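Carbonic anhydrase (Porphyridium purpureum, PDB 1DDZ) probably catalyses the zinc-dependent interconversion of carbon dioxide and hydrogencarbonate as a beta-class carbonic anhydrase. Local coordinates at residues A[408-420]-A[430-442]. Residues are numbered along the deposited sequence; the frame is centred on the assembly and turned at random.
Sequences HIRDVRRHNQAEL and LNRLIEINVLEQM
Val412 drops as a knob into the hole made by Leu433, Ile436, Asn437 and Glu440. With CG1 anti to the backbone N (chi1 180°), one methyl is driven in between the two aliphatic neighbours: Val412 CG1 lies 3.7 Å from Leu433 CD2 and as far from Ile436 CG2, while Val412 CG2 faces Asn437. Leu433 returns the gesture, sitting among Ile409, Val412, Arg413 and Leu420; its CD1 meets Ile409 CG2 at 3.7 Å, the two side chains crossing at nearly a right angle.

Past the helix end, the amide of Asn416 comes down on Ile436, its OD1 3.5 Å from Ile436 CG2. That amide is tied back by Asn416 ND2, which donates to a lone pair of Val412 O at 2.7 Å, so a buried N-H is satisfied within its own segment.

At the far end Arg432 grips Glu419 side-on. Arg432 NE (2.9 Å) and NH2 (3.0 Å) both donate to Glu419 OE1, which lies in the guanidinium plane but is itself met from above the carboxylate plane. Leu420 CD2 packs against the aliphatic start of the arginine chain. Arg432 NH1 bonds Glu435 OE1 one turn on and NH2 also reaches Gln27 O, so bonds on three nitrogens fix the rotation of the guanidinium; Glu419 OE2 has a second partner in Arg422. A leucine in place of Arg432 would probably leave Glu419 and Glu435 without their shared counter-charge and Gln27 O without this donor.

The axes of 408-414 and 430-442 run at 105° to each other, and the outer side of 408-414 meets the second subunit, where Arg414 pairs with Glu440 of that subunit. This is knobs-into-holes packing between two helices within the carbonic anhydrase family region 323-475, with the side chain of Asn437 about 9 Å from a bound zinc ion and about 7 Å from the side chain of Cys387, a zinc ligand.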
loop_
_atom_site.group_PDB
_atom_site.type_symbol
_atom_site.label_atom_id
_atom_site.label_comp_id
_atom_site.label_asym_id
_atom_site.label_seq_id
_atom_site.Cartn_x
_atom_site.Cartn_y
_atom_site.Cartn_z
ATOM N N HIS A 408 -10.003 -8.993 5.357
ATOM C CA HIS A 408 -9.956 -8.401 6.671
ATOM C C HIS A 408 -11.305 -8.542 7.395
ATOM O O HIS A 408 -11.346 -8.696 8.629
ATOM C CB HIS A 408 -9.544 -6.937 6.568
ATOM C CG HIS A 408 -8.070 -6.748 6.404
ATOM N ND1 HIS A 408 -7.494 -6.390 5.203
ATOM C CD2 HIS A 408 -7.048 -6.932 7.270
ATOM C CE1 HIS A 408 -6.179 -6.376 5.339
ATOM N NE2 HIS A 408 -5.884 -6.704 6.585
ATOM N N ILE A 409 -12.396 -8.503 6.626
ATOM C CA ILE A 409 -13.732 -8.659 7.200
ATOM C C ILE A 409 -13.918 -10.122 7.585
ATOM O O ILE A 409 -14.599 -10.431 8.552
ATOM C CB ILE A 409 -14.835 -8.202 6.246
ATOM C CG1 ILE A 409 -14.937 -6.685 6.274
ATOM C CG2 ILE A 409 -16.172 -8.780 6.658
ATOM C CD1 ILE A 409 -14.630 -6.071 4.969
ATOM N N ARG A 410 -13.242 -11.010 6.869
ATOM C CA ARG A 410 -13.298 -12.428 7.177
ATOM C C ARG A 410 -12.639 -12.701 8.527
ATOM O O ARG A 410 -13.110 -13.532 9.293
ATOM C CB ARG A 410 -12.632 -13.243 6.078
ATOM C CG ARG A 410 -13.579 -13.623 4.959
ATOM C CD ARG A 410 -14.633 -14.602 5.450
ATOM N NE ARG A 410 -14.792 -15.655 4.467
ATOM C CZ ARG A 410 -14.377 -16.908 4.607
ATOM N NH1 ARG A 410 -13.795 -17.331 5.719
ATOM N NH2 ARG A 410 -14.426 -17.706 3.564
ATOM N N ASP A 411 -11.576 -11.967 8.840
ATOM C CA ASP A 411 -10.891 -12.119 10.128
ATOM C C ASP A 411 -11.836 -11.747 11.262
ATOM O O ASP A 411 -11.829 -12.349 12.333
ATOM C CB ASP A 411 -9.670 -11.200 10.199
ATOM C CG ASP A 411 -8.525 -11.662 9.328
ATOM O OD1 ASP A 411 -8.591 -12.744 8.706
ATOM O OD2 ASP A 411 -7.536 -10.922 9.270
ATOM N N VAL A 412 -12.612 -10.701 11.035
ATOM C CA VAL A 412 -13.584 -10.257 12.016
ATOM C C VAL A 412 -14.619 -11.370 12.262
ATOM O O VAL A 412 -14.954 -11.657 13.410
ATOM C CB VAL A 412 -14.304 -8.969 11.542
ATOM C CG1 VAL A 412 -15.332 -8.518 12.574
ATOM C CG2 VAL A 412 -13.299 -7.862 11.287
ATOM N N ARG A 413 -15.092 -12.005 11.189
ATOM C CA ARG A 413 -16.078 -13.065 11.295
ATOM C C ARG A 413 -15.502 -14.199 12.120
ATOM O O ARG A 413 -16.087 -14.607 13.129
ATOM C CB ARG A 413 -16.445 -13.594 9.913
ATOM C CG ARG A 413 -17.750 -14.337 9.923
ATOM C CD ARG A 413 -17.999 -15.109 8.654
ATOM N NE ARG A 413 -17.267 -16.350 8.738
ATOM C CZ ARG A 413 -17.825 -17.549 8.748
ATOM N NH1 ARG A 413 -19.142 -17.686 8.666
ATOM N NH2 ARG A 413 -17.050 -18.617 8.845
ATOM N N ARG A 414 -14.326 -14.659 11.696
ATOM C CA ARG A 414 -13.610 -15.755 12.333
ATOM C C ARG A 414 -13.328 -15.557 13.789
ATOM O O ARG A 414 -13.389 -16.495 14.544
ATOM C CB ARG A 414 -12.298 -16.021 11.617
ATOM C CG ARG A 414 -11.401 -17.001 12.326
ATOM C CD ARG A 414 -10.202 -17.405 11.484
ATOM N NE ARG A 414 -9.444 -16.246 11.035
ATOM C CZ ARG A 414 -8.164 -16.029 11.314
ATOM N NH1 ARG A 414 -7.474 -16.894 12.061
ATOM N NH2 ARG A 414 -7.566 -14.952 10.815
ATOM N N HIS A 415 -13.021 -14.335 14.196
ATOM C CA HIS A 415 -12.705 -14.086 15.598
ATOM C C HIS A 415 -13.908 -13.738 16.454
ATOM O O HIS A 415 -13.742 -13.370 17.605
ATOM C CB HIS A 415 -11.670 -12.943 15.738
ATOM C CG HIS A 415 -10.305 -13.270 15.201
ATOM N ND1 HIS A 415 -9.667 -12.488 14.263
ATOM C CD2 HIS A 415 -9.491 -14.330 15.419
ATOM C CE1 HIS A 415 -8.529 -13.055 13.915
ATOM N NE2 HIS A 415 -8.398 -14.174 14.602
ATOM N N ASN A 416 -15.100 -13.787 15.880
ATOM C CA ASN A 416 -16.290 -13.419 16.624
ATOM C C ASN A 416 -17.419 -14.400 16.435
ATOM O O ASN A 416 -18.588 -14.011 16.470
ATOM C CB ASN A 416 -16.753 -12.033 16.189
ATOM C CG ASN A 416 -15.829 -10.945 16.666
ATOM O OD1 ASN A 416 -16.039 -10.356 17.702
ATOM N ND2 ASN A 416 -14.790 -10.670 15.899
ATOM N N GLN A 417 -17.063 -15.651 16.176
ATOM C CA GLN A 417 -18.031 -16.708 15.970
ATOM C C GLN A 417 -18.869 -16.956 17.227
ATOM O O GLN A 417 -20.013 -17.393 17.135
ATOM C CB GLN A 417 -17.330 -17.995 15.533
ATOM C CG GLN A 417 -16.858 -17.984 14.091
ATOM C CD GLN A 417 -17.992 -18.093 13.105
ATOM O OE1 GLN A 417 -19.031 -17.470 13.291
ATOM N NE2 GLN A 417 -17.799 -18.888 12.047
ATOM N N ALA A 418 -18.326 -16.641 18.392
ATOM C CA ALA A 418 -19.054 -16.828 19.633
ATOM C C ALA A 418 -20.379 -16.090 19.537
ATOM O O ALA A 418 -21.443 -16.682 19.746
ATOM C CB ALA A 418 -18.243 -16.310 20.810
ATOM N N GLU A 419 -20.306 -14.815 19.158
ATOM C CA GLU A 419 -21.483 -13.987 18.991
ATOM C C GLU A 419 -22.199 -14.265 17.688
ATOM O O GLU A 419 -23.424 -14.378 17.668
ATOM C CB GLU A 419 -21.123 -12.512 19.056
ATOM C CG GLU A 419 -22.241 -11.574 18.573
ATOM C CD GLU A 419 -23.549 -11.704 19.379
ATOM O OE1 GLU A 419 -24.628 -11.414 18.828
ATOM O OE2 GLU A 419 -23.503 -12.083 20.570
ATOM N N LEU A 420 -21.458 -14.388 16.595
ATOM C CA LEU A 420 -22.097 -14.627 15.304
ATOM C C LEU A 420 -22.905 -15.937 15.217
ATOM O O LEU A 420 -23.960 -15.957 14.609
ATOM C CB LEU A 420 -21.079 -14.492 14.154
ATOM C CG LEU A 420 -20.480 -13.092 13.942
ATOM C CD1 LEU A 420 -19.432 -13.153 12.828
ATOM C CD2 LEU A 420 -21.586 -12.081 13.604
ATOM N N LEU A 430 -25.444 -10.659 9.011
ATOM C CA LEU A 430 -24.612 -9.732 8.258
ATOM C C LEU A 430 -24.535 -8.421 9.035
ATOM O O LEU A 430 -23.481 -7.814 9.186
ATOM C CB LEU A 430 -25.245 -9.398 6.913
ATOM C CG LEU A 430 -24.412 -8.910 5.702
ATOM C CD1 LEU A 430 -25.240 -7.974 4.845
ATOM C CD2 LEU A 430 -23.105 -8.234 6.091
ATOM N N ASN A 431 -25.694 -7.951 9.471
ATOM C CA ASN A 431 -25.776 -6.719 10.222
ATOM C C ASN A 431 -24.994 -6.742 11.512
ATOM O O ASN A 431 -24.562 -5.693 11.973
ATOM C CB ASN A 431 -27.219 -6.372 10.503
ATOM C CG ASN A 431 -27.920 -5.853 9.282
ATOM O OD1 ASN A 431 -29.064 -5.477 9.350
ATOM N ND2 ASN A 431 -27.222 -5.793 8.160
ATOM N N ARG A 432 -24.822 -7.913 12.119
ATOM C CA ARG A 432 -24.052 -8.004 13.361
ATOM C C ARG A 432 -22.572 -7.909 13.014
ATOM O O ARG A 432 -21.803 -7.228 13.704
ATOM C CB ARG A 432 -24.328 -9.314 14.111
ATOM C CG ARG A 432 -23.552 -9.444 15.428
ATOM C CD ARG A 432 -23.905 -8.320 16.398
ATOM N NE ARG A 432 -24.593 -8.842 17.576
ATOM C CZ ARG A 432 -25.328 -8.124 18.417
ATOM N NH1 ARG A 432 -25.514 -6.829 18.226
ATOM N NH2 ARG A 432 -25.808 -8.700 19.504
ATOM N N LEU A 433 -22.184 -8.603 11.951
ATOM C CA LEU A 433 -20.797 -8.596 11.474
ATOM C C LEU A 433 -20.388 -7.154 11.160
ATOM O O LEU A 433 -19.273 -6.730 11.442
ATOM C CB LEU A 433 -20.682 -9.425 10.195
ATOM C CG LEU A 433 -19.396 -10.158 9.781
ATOM C CD1 LEU A 433 -19.278 -10.046 8.288
ATOM C CD2 LEU A 433 -18.157 -9.632 10.461
ATOM N N ILE A 434 -21.312 -6.418 10.562
ATOM C CA ILE A 434 -21.114 -5.023 10.187
ATOM C C ILE A 434 -20.857 -4.186 11.440
ATOM O O ILE A 434 -20.028 -3.285 11.442
ATOM C CB ILE A 434 -22.379 -4.514 9.404
ATOM C CG1 ILE A 434 -22.396 -5.110 8.002
ATOM C CG2 ILE A 434 -22.462 -3.006 9.359
ATOM C CD1 ILE A 434 -23.561 -4.629 7.206
ATOM N N GLU A 435 -21.554 -4.515 12.524
ATOM C CA GLU A 435 -21.413 -3.794 13.784
ATOM C C GLU A 435 -20.063 -4.066 14.431
ATOM O O GLU A 435 -19.400 -3.157 14.944
ATOM C CB GLU A 435 -22.526 -4.210 14.752
ATOM C CG GLU A 435 -23.903 -3.747 14.352
ATOM C CD GLU A 435 -25.022 -4.398 15.175
ATOM O OE1 GLU A 435 -24.837 -5.533 15.631
ATOM O OE2 GLU A 435 -26.076 -3.762 15.370
ATOM N N ILE A 436 -19.710 -5.337 14.490
ATOM C CA ILE A 436 -18.449 -5.754 15.074
ATOM C C ILE A 436 -17.276 -5.236 14.213
ATOM O O ILE A 436 -16.199 -4.915 14.741
ATOM C CB ILE A 436 -18.426 -7.270 15.210
ATOM C CG1 ILE A 436 -19.540 -7.702 16.174
ATOM C CG2 ILE A 436 -17.077 -7.745 15.691
ATOM C CD1 ILE A 436 -19.686 -9.240 16.274
ATOM N N ASN A 437 -17.497 -5.117 12.902
ATOM C CA ASN A 437 -16.465 -4.589 12.008
ATOM C C ASN A 437 -16.160 -3.136 12.385
ATOM O O ASN A 437 -15.004 -2.761 12.526
ATOM C CB ASN A 437 -16.887 -4.704 10.548
ATOM C CG ASN A 437 -15.844 -4.145 9.591
ATOM O OD1 ASN A 437 -16.104 -3.175 8.898
ATOM N ND2 ASN A 437 -14.664 -4.747 9.564
ATOM N N VAL A 438 -17.198 -2.353 12.658
ATOM C CA VAL A 438 -17.043 -0.949 13.082
ATOM C C VAL A 438 -16.253 -0.888 14.400
ATOM O O VAL A 438 -15.352 -0.057 14.562
ATOM C CB VAL A 438 -18.439 -0.261 13.302
ATOM C CG1 VAL A 438 -18.288 1.092 13.943
ATOM C CG2 VAL A 438 -19.156 -0.103 12.000
ATOM N N LEU A 439 -16.601 -1.769 15.341
ATOM C CA LEU A 439 -15.949 -1.842 16.654
ATOM C C LEU A 439 -14.450 -2.184 16.484
ATOM O O LEU A 439 -13.565 -1.536 17.041
ATOM C CB LEU A 439 -16.673 -2.908 17.482
ATOM C CG LEU A 439 -16.616 -2.916 19.004
ATOM C CD1 LEU A 439 -15.418 -3.668 19.470
ATOM C CD2 LEU A 439 -16.634 -1.509 19.532
ATOM N N GLU A 440 -14.188 -3.177 15.655
ATOM C CA GLU A 440 -12.844 -3.621 15.368
ATOM C C GLU A 440 -12.069 -2.477 14.690
ATOM O O GLU A 440 -10.926 -2.201 15.044
ATOM C CB GLU A 440 -12.930 -4.843 14.461
ATOM C CG GLU A 440 -11.863 -5.909 14.671
ATOM C CD GLU A 440 -11.999 -6.648 16.005
ATOM O OE1 GLU A 440 -11.410 -6.194 17.002
ATOM O OE2 GLU A 440 -12.660 -7.709 16.050
ATOM N N GLN A 441 -12.715 -1.746 13.774
ATOM C CA GLN A 441 -12.044 -0.637 13.074
ATOM C C GLN A 441 -11.756 0.525 14.019
ATOM O O GLN A 441 -10.722 1.166 13.904
ATOM C CB GLN A 441 -12.823 -0.188 11.836
ATOM C CG GLN A 441 -13.082 -1.319 10.841
ATOM C CD GLN A 441 -11.872 -2.198 10.609
ATOM O OE1 GLN A 441 -10.801 -1.710 10.280
ATOM N NE2 GLN A 441 -12.037 -3.501 10.777
ATOM N N MET A 442 -12.643 0.761 14.983
ATOM C CA MET A 442 -12.435 1.801 15.990
ATOM C C MET A 442 -11.201 1.424 16.798
ATOM O O MET A 442 -10.372 2.270 17.138
ATOM C CB MET A 442 -13.566 1.820 16.985
ATOM C CG MET A 442 -14.830 2.484 16.574
ATOM S SD MET A 442 -16.019 2.058 17.887
ATOM C CE MET A 442 -15.423 2.999 19.196
HETATM O O HOH W 1 -10.267 -9.561 14.498
#